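Local atomic coordinates of OBCA, Oxalate Biosynthetic Component A (Burkholderia glumae, PDB entry 4NNB), a protein that is an oxalate biosynthetic component A protein with a TIM-barrel domain that holds a magnesium ion and an oxaloacetate ion. Residues L457-A462 with L507-T512. Residues are numbered along the deposited sequence; the frame is centred on the assembly and turned at random.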
ATOM      1  N   LEU A 457       9.807 -10.575   6.952  1.00 31.78           N
ATOM      2  CA  LEU A 457      11.211 -10.273   7.201  1.00 31.04           C
ATOM      3  C   LEU A 457      11.405  -8.992   7.995  1.00 32.55           C
ATOM      4  O   LEU A 457      12.483  -8.770   8.548  1.00 32.19           O
ATOM      5  CB  LEU A 457      11.954 -10.121   5.867  1.00 29.60           C
ATOM      6  CG  LEU A 457      11.971 -11.313   4.922  1.00 34.43           C
ATOM      7  CD1 LEU A 457      12.605 -10.928   3.600  1.00 31.57           C
ATOM      8  CD2 LEU A 457      12.732 -12.470   5.563  1.00 35.46           C
ATOM      9  N   LEU A 458      10.374  -8.144   8.043  1.00 31.41           N
ATOM     10  CA  LEU A 458      10.513  -6.772   8.557  1.00 31.32           C
ATOM     11  C   LEU A 458      11.224  -6.648   9.891  1.00 34.29           C
ATOM     12  O   LEU A 458      12.201  -5.905  10.015  1.00 28.07           O
ATOM     13  CB  LEU A 458       9.151  -6.095   8.691  1.00 31.72           C
ATOM     14  CG  LEU A 458       8.662  -5.207   7.558  1.00 36.81           C
ATOM     15  CD1 LEU A 458       7.323  -4.608   7.970  1.00 30.34           C
ATOM     16  CD2 LEU A 458       9.685  -4.114   7.207  1.00 27.64           C
ATOM     17  N   VAL A 459      10.716  -7.350  10.899  1.00 30.63           N
ATOM     18  CA  VAL A 459      11.278  -7.230  12.236  1.00 31.60           C
ATOM     19  C   VAL A 459      12.688  -7.817  12.342  1.00 31.18           C
ATOM     20  O   VAL A 459      13.566  -7.183  12.923  1.00 32.93           O
ATOM     21  CB  VAL A 459      10.341  -7.819  13.306  1.00 36.29           C
ATOM     22  CG1 VAL A 459      11.025  -7.833  14.674  1.00 35.87           C
ATOM     23  CG2 VAL A 459       9.061  -7.009  13.359  1.00 30.40           C
ATOM     24  N   ASP A 460      12.913  -9.004  11.782  1.00 29.24           N
ATOM     25  CA  ASP A 460      14.239  -9.617  11.871  1.00 35.58           C
ATOM     26  C   ASP A 460      15.291  -8.735  11.191  1.00 38.46           C
ATOM     27  O   ASP A 460      16.367  -8.498  11.749  1.00 34.61           O
ATOM     28  CB  ASP A 460      14.262 -11.005  11.239  1.00 35.93           C
ATOM     29  CG  ASP A 460      13.575 -12.059  12.099  1.00 40.14           C
ATOM     30  OD1 ASP A 460      13.491 -11.882  13.332  1.00 45.11           O
ATOM     31  OD2 ASP A 460      13.119 -13.065  11.527  1.00 45.42           O
ATOM     32  N   VAL A 461      14.969  -8.252   9.991  1.00 31.07           N
ATOM     33  CA  VAL A 461      15.900  -7.424   9.228  1.00 33.15           C
ATOM     34  C   VAL A 461      16.186  -6.106   9.929  1.00 30.76           C
ATOM     35  O   VAL A 461      17.334  -5.675  10.009  1.00 30.92           O
ATOM     36  CB  VAL A 461      15.382  -7.152   7.807  1.00 30.87           C
ATOM     37  CG1 VAL A 461      16.251  -6.110   7.102  1.00 32.81           C
ATOM     38  CG2 VAL A 461      15.356  -8.429   7.011  1.00 30.43           C
ATOM     39  N   ALA A 462      15.147  -5.471  10.461  1.00 29.90           N
ATOM     40  CA  ALA A 462      15.318  -4.179  11.112  1.00 28.20           C
ATOM     41  C   ALA A 462      16.142  -4.299  12.395  1.00 38.32           C
ATOM     42  O   ALA A 462      16.989  -3.445  12.704  1.00 31.66           O
ATOM     43  CB  ALA A 462      13.969  -3.555  11.409  1.00 31.74           C
ATOM     44  N   LEU A 507       7.451  -5.703  20.590  1.00 37.95           N
ATOM     45  CA  LEU A 507       7.403  -5.851  22.042  1.00 44.56           C
ATOM     46  C   LEU A 507       7.778  -7.270  22.493  1.00 43.97           C
ATOM     47  O   LEU A 507       8.426  -7.452  23.519  1.00 47.97           O
ATOM     48  CB  LEU A 507       6.021  -5.465  22.560  1.00 40.23           C
ATOM     49  CG  LEU A 507       5.738  -3.968  22.549  1.00 43.34           C
ATOM     50  CD1 LEU A 507       4.302  -3.684  22.984  1.00 39.94           C
ATOM     51  CD2 LEU A 507       6.731  -3.245  23.442  1.00 41.92           C
ATOM     52  N   GLY A 508       7.396  -8.263  21.703  1.00 41.85           N
ATOM     53  CA  GLY A 508       7.748  -9.644  21.988  1.00 48.57           C
ATOM     54  C   GLY A 508       9.224  -9.983  21.854  1.00 51.41           C
ATOM     55  O   GLY A 508       9.639 -11.091  22.209  1.00 48.01           O
ATOM     56  N   ARG A 509      10.022  -9.051  21.336  1.00 47.18           N
ATOM     57  CA  ARG A 509      11.464  -9.271  21.225  1.00 46.37           C
ATOM     58  C   ARG A 509      12.227  -8.281  22.083  1.00 44.42           C
ATOM     59  O   ARG A 509      13.414  -8.046  21.865  1.00 52.40           O
ATOM     60  CB  ARG A 509      11.930  -9.148  19.776  1.00 49.06           C
ATOM     61  CG  ARG A 509      11.020  -9.813  18.777  1.00 44.16           C
ATOM     62  CD  ARG A 509      11.636 -11.037  18.137  1.00 52.35           C
ATOM     63  NE  ARG A 509      10.912 -11.367  16.915  1.00 56.90           N
ATOM     64  CZ  ARG A 509      11.440 -11.324  15.698  1.00 52.52           C
ATOM     65  NH1 ARG A 509      10.693 -11.628  14.646  1.00 50.05           N
ATOM     66  NH2 ARG A 509      12.719 -10.991  15.540  1.00 49.20           N
ATOM     67  N   GLY A 510      11.539  -7.687  23.052  1.00 39.63           N
ATOM     68  CA  GLY A 510      12.175  -6.768  23.972  1.00 44.63           C
ATOM     69  C   GLY A 510      12.567  -5.430  23.374  1.00 47.70           C
ATOM     70  O   GLY A 510      13.537  -4.815  23.811  1.00 46.21           O
ATOM     71  N   ALA A 511      11.813  -4.963  22.381  1.00 44.64           N
ATOM     72  CA  ALA A 511      12.035  -3.621  21.859  1.00 37.99           C
ATOM     73  C   ALA A 511      11.091  -2.638  22.528  1.00 41.29           C
ATOM     74  O   ALA A 511      10.003  -3.008  22.970  1.00 44.64           O
ATOM     75  CB  ALA A 511      11.871  -3.587  20.336  1.00 37.80           C
ATOM     76  N   THR A 512      11.520  -1.385  22.610  1.00 40.67           N
ATOM     77  CA  THR A 512      10.680  -0.300  23.094  1.00 44.11           C
ATOM     78  C   THR A 512      10.084   0.436  21.886  1.00 45.22           C
ATOM     79  O   THR A 512      10.740   0.561  20.852  1.00 40.22           O
ATOM     80  CB  THR A 512      11.508   0.691  23.935  1.00 47.88           C
ATOM     81  OG1 THR A 512      12.189  -0.022  24.977  1.00 57.27           O
ATOM     82  CG2 THR A 512      10.622   1.770  24.552  1.00 45.34           C
TER
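Arg509 reaches across from the turn after helix 495-507 and sets the end of its guanidinium group against Asp460 and Val459 of helix 458-465, a compact example of one charged side chain bridging neighbouring helices of a barrel's outer layer. Asp460 OD1 takes both terminal nitrogens of the arginine. The shorter and straighter of the two links is the salt bridge from Arg509 NH2 to Asp460 OD1, modelled at a rather short 2.5 Å, in which the oxygen is met nearly along its C-O axis and lies 20° out of the guanidinium plane. Arg509 NH1 adds a weak bond to the same OD1, at 3.1 Å and bent to 122°. The pair is therefore forked on a single oxygen, with the carboxylate and guanidinium planes turned 46° apart. The other oxygen, Asp460 OD2, is hydrogen-bonded to His419 NE2 of helix 416-440, while Arg509 NH1 also makes a salt bridge with Glu505 of helix 495-507. Val459 supplies the apolar side: its chi1 swings CG1 away from the backbone N, placing this methyl over the centre of one guanidinium face, 3.7 Å from Arg509 CZ. Next to the arginine, Gly510, at positive phi, is the C-prime residue of the Schellman motif that ends helix 495-507, its N bonded to Leu507 O and Ala511 N to Leu506 O, before strand 512-513 joins the barrel sheet beside Leu6. With carboxylates from two helices gathered round one guanidinium, and a histidine on the far oxygen of Asp460, the charges probably offset one another and favour an ionised aspartate at this partly buried junction of three helices.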